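Local coordinates for protein xyloglucan-specific endo-beta-1,4-glucanase BoGH5A (Bacteroides ovatus, PDB 3ZMR) that hydrolyses internal beta-1,4-glucosidic linkages of the xyloglucan backbone with retention of anomeric configuration, releasing xyloglucan oligosaccharides, at residues I374-I385 against Y422-L432. Sequence-based numbering, arbitrary orientation.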
loop_
_atom_site.group_PDB
_atom_site.type_symbol
_atom_site.label_atom_id
_atom_site.label_comp_id
_atom_site.label_asym_id
_atom_site.label_seq_id
_atom_site.Cartn_x
_atom_site.Cartn_y
_atom_site.Cartn_z
ATOM N N ILE A 374 -11.513 13.529 -12.130
ATOM C CA ILE A 374 -10.864 13.470 -10.821
ATOM C C ILE A 374 -11.895 13.045 -9.770
ATOM O O ILE A 374 -11.630 12.145 -8.955
ATOM C CB ILE A 374 -10.216 14.815 -10.422
ATOM C CG1 ILE A 374 -9.065 15.134 -11.379
ATOM C CG2 ILE A 374 -9.750 14.772 -8.983
ATOM C CD1 ILE A 374 -8.481 16.502 -11.142
ATOM N N GLU A 375 -13.077 13.665 -9.799
ATOM C CA GLU A 375 -14.160 13.284 -8.864
ATOM C C GLU A 375 -14.557 11.822 -9.031
ATOM O O GLU A 375 -14.753 11.114 -8.048
ATOM C CB GLU A 375 -15.388 14.194 -9.044
ATOM C CG GLU A 375 -16.599 13.857 -8.168
ATOM C CD GLU A 375 -16.453 14.276 -6.709
ATOM O OE1 GLU A 375 -15.772 13.557 -5.936
ATOM O OE2 GLU A 375 -17.035 15.321 -6.330
ATOM N N ALA A 376 -14.687 11.364 -10.270
ATOM C CA ALA A 376 -15.095 9.971 -10.507
ATOM C C ALA A 376 -14.056 8.998 -9.974
ATOM O O ALA A 376 -14.373 7.996 -9.321
ATOM C CB ALA A 376 -15.330 9.721 -11.986
ATOM N N THR A 377 -12.791 9.252 -10.278
ATOM C CA THR A 377 -11.761 8.300 -9.853
ATOM C C THR A 377 -11.573 8.286 -8.328
ATOM O O THR A 377 -11.579 7.218 -7.679
ATOM C CB THR A 377 -10.425 8.616 -10.528
ATOM O OG1 THR A 377 -10.595 8.460 -11.947
ATOM C CG2 THR A 377 -9.298 7.701 -9.974
ATOM N N LEU A 378 -11.462 9.452 -7.720
ATOM C CA LEU A 378 -11.216 9.492 -6.278
ATOM C C LEU A 378 -12.449 9.016 -5.482
ATOM O O LEU A 378 -12.312 8.308 -4.473
ATOM C CB LEU A 378 -10.733 10.861 -5.826
ATOM C CG LEU A 378 -9.327 11.251 -6.328
ATOM C CD1 LEU A 378 -8.983 12.669 -5.870
ATOM C CD2 LEU A 378 -8.278 10.217 -5.873
ATOM N N SER A 379 -13.661 9.308 -5.966
ATOM C CA SER A 379 -14.887 8.833 -5.306
ATOM C C SER A 379 -15.070 7.317 -5.407
ATOM O O SER A 379 -15.759 6.721 -4.572
ATOM C CB SER A 379 -16.118 9.568 -5.812
ATOM O OG SER A 379 -16.507 9.162 -7.079
ATOM N N SER A 380 -14.459 6.675 -6.407
ATOM C CA SER A 380 -14.538 5.214 -6.558
ATOM C C SER A 380 -13.904 4.469 -5.357
ATOM O O SER A 380 -14.201 3.318 -5.092
ATOM C CB SER A 380 -13.937 4.741 -7.907
ATOM O OG SER A 380 -12.514 4.762 -7.894
ATOM N N LEU A 381 -13.060 5.167 -4.620
ATOM C CA LEU A 381 -12.447 4.649 -3.382
ATOM C C LEU A 381 -13.396 4.572 -2.190
ATOM O O LEU A 381 -13.043 4.021 -1.144
ATOM C CB LEU A 381 -11.205 5.467 -3.021
ATOM C CG LEU A 381 -10.047 5.312 -4.033
ATOM C CD1 LEU A 381 -9.057 6.452 -3.809
ATOM C CD2 LEU A 381 -9.401 3.949 -3.843
ATOM N N ASN A 382 -14.622 5.073 -2.382
ATOM C CA ASN A 382 -15.679 4.950 -1.360
ATOM C C ASN A 382 -15.952 3.513 -0.952
ATOM O O ASN A 382 -16.367 3.261 0.165
ATOM C CB ASN A 382 -16.970 5.732 -1.738
ATOM C CG ASN A 382 -17.789 5.164 -2.900
ATOM O OD1 ASN A 382 -17.459 4.210 -3.566
ATOM N ND2 ASN A 382 -18.937 5.823 -3.139
ATOM N N VAL A 383 -15.694 2.563 -1.850
ATOM C CA VAL A 383 -15.876 1.140 -1.522
ATOM C C VAL A 383 -14.990 0.735 -0.326
ATOM O O VAL A 383 -15.404 -0.045 0.530
ATOM C CB VAL A 383 -15.659 0.229 -2.746
ATOM C CG1 VAL A 383 -14.227 0.254 -3.242
ATOM C CG2 VAL A 383 -16.076 -1.194 -2.425
ATOM N N PHE A 384 -13.782 1.289 -0.259
ATOM C CA PHE A 384 -12.907 1.063 0.885
ATOM C C PHE A 384 -13.366 1.803 2.127
ATOM O O PHE A 384 -13.492 1.202 3.203
ATOM C CB PHE A 384 -11.436 1.403 0.516
ATOM C CG PHE A 384 -10.935 0.538 -0.593
ATOM C CD1 PHE A 384 -10.684 -0.792 -0.371
ATOM C CD2 PHE A 384 -10.772 1.030 -1.873
ATOM C CE1 PHE A 384 -10.312 -1.638 -1.398
ATOM C CE2 PHE A 384 -10.386 0.183 -2.906
ATOM C CZ PHE A 384 -10.126 -1.132 -2.666
ATOM N N ILE A 385 -13.681 3.087 1.966
ATOM C CA ILE A 385 -14.065 3.920 3.100
ATOM C C ILE A 385 -15.298 3.308 3.792
ATOM O O ILE A 385 -15.358 3.204 5.013
ATOM C CB ILE A 385 -14.321 5.386 2.673
ATOM C CG1 ILE A 385 -13.050 5.997 2.044
ATOM C CG2 ILE A 385 -14.849 6.232 3.835
ATOM C CD1 ILE A 385 -11.847 6.010 2.976
ATOM N N TYR A 422 -8.116 21.386 -6.040
ATOM C CA TYR A 422 -9.229 20.519 -6.467
ATOM C C TYR A 422 -8.975 19.076 -5.986
ATOM O O TYR A 422 -9.877 18.400 -5.440
ATOM C CB TYR A 422 -9.478 20.537 -7.981
ATOM C CG TYR A 422 -10.812 19.917 -8.330
ATOM C CD1 TYR A 422 -11.988 20.649 -8.220
ATOM C CD2 TYR A 422 -10.901 18.581 -8.688
ATOM C CE1 TYR A 422 -13.205 20.057 -8.479
ATOM C CE2 TYR A 422 -12.105 17.980 -8.951
ATOM C CZ TYR A 422 -13.257 18.716 -8.847
ATOM O OH TYR A 422 -14.469 18.115 -9.110
ATOM N N VAL A 423 -7.767 18.590 -6.187
ATOM C CA VAL A 423 -7.431 17.233 -5.727
ATOM C C VAL A 423 -7.625 17.128 -4.200
ATOM O O VAL A 423 -8.238 16.181 -3.701
ATOM C CB VAL A 423 -6.015 16.823 -6.142
ATOM C CG1 VAL A 423 -5.572 15.555 -5.407
ATOM C CG2 VAL A 423 -5.988 16.656 -7.654
ATOM N N VAL A 424 -7.091 18.086 -3.473
ATOM C CA VAL A 424 -7.170 18.107 -2.008
ATOM C C VAL A 424 -8.627 18.129 -1.542
ATOM O O VAL A 424 -9.040 17.324 -0.728
ATOM C CB VAL A 424 -6.329 19.222 -1.357
ATOM C CG1 VAL A 424 -6.590 19.332 0.148
ATOM C CG2 VAL A 424 -4.861 18.933 -1.603
ATOM N N LYS A 425 -9.406 19.054 -2.077
ATOM C CA LYS A 425 -10.838 19.142 -1.693
ATOM C C LYS A 425 -11.564 17.843 -2.012
ATOM O O LYS A 425 -12.440 17.414 -1.242
ATOM C CB LYS A 425 -11.541 20.383 -2.293
ATOM C CG LYS A 425 -12.296 20.232 -3.592
ATOM C CD LYS A 425 -12.954 21.566 -3.973
ATOM C CE LYS A 425 -13.816 21.452 -5.216
ATOM N NZ LYS A 425 -14.267 22.795 -5.699
ATOM N N THR A 426 -11.255 17.221 -3.144
ATOM C CA THR A 426 -11.905 15.974 -3.516
ATOM C C THR A 426 -11.500 14.847 -2.561
ATOM O O THR A 426 -12.321 14.021 -2.151
ATOM C CB THR A 426 -11.588 15.616 -4.983
ATOM O OG1 THR A 426 -12.029 16.692 -5.807
ATOM C CG2 THR A 426 -12.312 14.349 -5.432
ATOM N N CYS A 427 -10.246 14.818 -2.174
ATOM C CA CYS A 427 -9.812 13.853 -1.150
ATOM C C CYS A 427 -10.560 14.051 0.174
ATOM O O CYS A 427 -11.060 13.096 0.767
ATOM C CB CYS A 427 -8.306 13.952 -0.912
ATOM S SG CYS A 427 -7.276 13.270 -2.240
ATOM N N VAL A 428 -10.628 15.290 0.645
ATOM C CA VAL A 428 -11.355 15.614 1.884
ATOM C C VAL A 428 -12.819 15.135 1.819
ATOM O O VAL A 428 -13.307 14.469 2.764
ATOM C CB VAL A 428 -11.323 17.118 2.238
ATOM C CG1 VAL A 428 -12.229 17.408 3.451
ATOM C CG2 VAL A 428 -9.890 17.579 2.474
ATOM N N LYS A 429 -13.483 15.423 0.707
ATOM C CA LYS A 429 -14.889 15.033 0.512
ATOM C C LYS A 429 -15.052 13.521 0.648
ATOM O O LYS A 429 -16.057 13.040 1.145
ATOM C CB LYS A 429 -15.398 15.505 -0.868
ATOM C CG LYS A 429 -16.870 15.240 -1.146
ATOM C CD LYS A 429 -17.297 15.738 -2.535
ATOM C CE LYS A 429 -18.703 15.259 -2.899
ATOM N NZ LYS A 429 -18.739 13.819 -3.293
ATOM N N ASN A 430 -14.040 12.794 0.196
ATOM C CA ASN A 430 -14.059 11.339 0.129
ATOM C C ASN A 430 -13.341 10.653 1.295
ATOM O O ASN A 430 -13.168 9.419 1.287
ATOM C CB ASN A 430 -13.519 10.891 -1.225
ATOM C CG ASN A 430 -14.548 11.073 -2.308
ATOM O OD1 ASN A 430 -15.505 10.310 -2.364
ATOM N ND2 ASN A 430 -14.388 12.099 -3.142
ATOM N N LYS A 431 -12.936 11.442 2.275
ATOM C CA LYS A 431 -12.275 10.965 3.504
ATOM C C LYS A 431 -10.909 10.318 3.241
ATOM O O LYS A 431 -10.472 9.469 4.005
ATOM C CB LYS A 431 -13.209 10.038 4.310
ATOM C CG LYS A 431 -14.559 10.691 4.663
ATOM C CD LYS A 431 -15.326 9.835 5.664
ATOM C CE LYS A 431 -16.639 10.459 6.117
ATOM N NZ LYS A 431 -17.484 10.806 4.948
ATOM N N LEU A 432 -10.252 10.726 2.153
ATOM C CA LEU A 432 -8.907 10.264 1.777
ATOM C C LEU A 432 -7.867 11.230 2.332
ATOM O O LEU A 432 -8.116 12.442 2.444
ATOM C CB LEU A 432 -8.761 10.207 0.249
ATOM C CG LEU A 432 -9.957 9.667 -0.529
ATOM C CD1 LEU A 432 -9.664 9.785 -2.012
ATOM C CD2 LEU A 432 -10.307 8.237 -0.137
HETATM O O HOH W 1 -14.663 17.345 -5.758
#
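Two neighbouring outer helices of the (beta/alpha)8 barrel pack where Leu-378 of helix 371-379 lies over Thr-426 of helix 406-429; the axes of 374-379 and 422-429 cross at -38° and approach to 9.7 Å. Leu-378 CD1 rests on Thr-426 CG2 at 3.8 Å, the two side chains roughly perpendicular, and also reaches Cys-427 SG. Thr-426 CG2 faces across because it stands anti to the backbone N, while OG1, beside the N (chi1 -58°), bonds back to Tyr-422 O. Ile-374 meets the ring of Tyr-422 at its edge, CG2 lying in the ring plane and CB 4.0 Å from CE2.

The polar side centres on Glu-375, whose bend at chi2 (76°) brings the carboxylate to the end of helix 406-429. Its OE1 accepts a weak hydrogen bond from Asn-430 ND2 (3.4 Å), carboxylate and amide planes being steeply inclined; OE2 forms a long salt bridge with Lys-429 NZ (3.8 Å). A water donates to Thr-426 OG1 (2.7 Å) and, weakly, to Glu-375 OE2. Asn-430 ND2 also donates to Thr-426 O (3.0 Å), near its own amide plane, which steadies the amide while OD1 lies against Ser-379 CA. With an alanine here, Thr-426 O would probably lose its side-chain donor and Glu-375 OE1 a weak one, and a gap would open beside Ser-379.

Beyond the helix end, Leu-432 CD1 packs on Leu-381 CD1 at 3.8 Å, and its CD2 reaches Ile-385 CD1. Leu-432 also touches Val-391 of the seventh barrel strand, linking this apolar patch to the barrel wall. Lys-431, with positive phi, and the bonds from Leu-432 N to Cys-427 O and Lys-431 N to Val-428 O define a Schellman motif, here turning the chain from helix 406-429 into strand 433-436, the last alpha-to-beta passage of the TIM barrel.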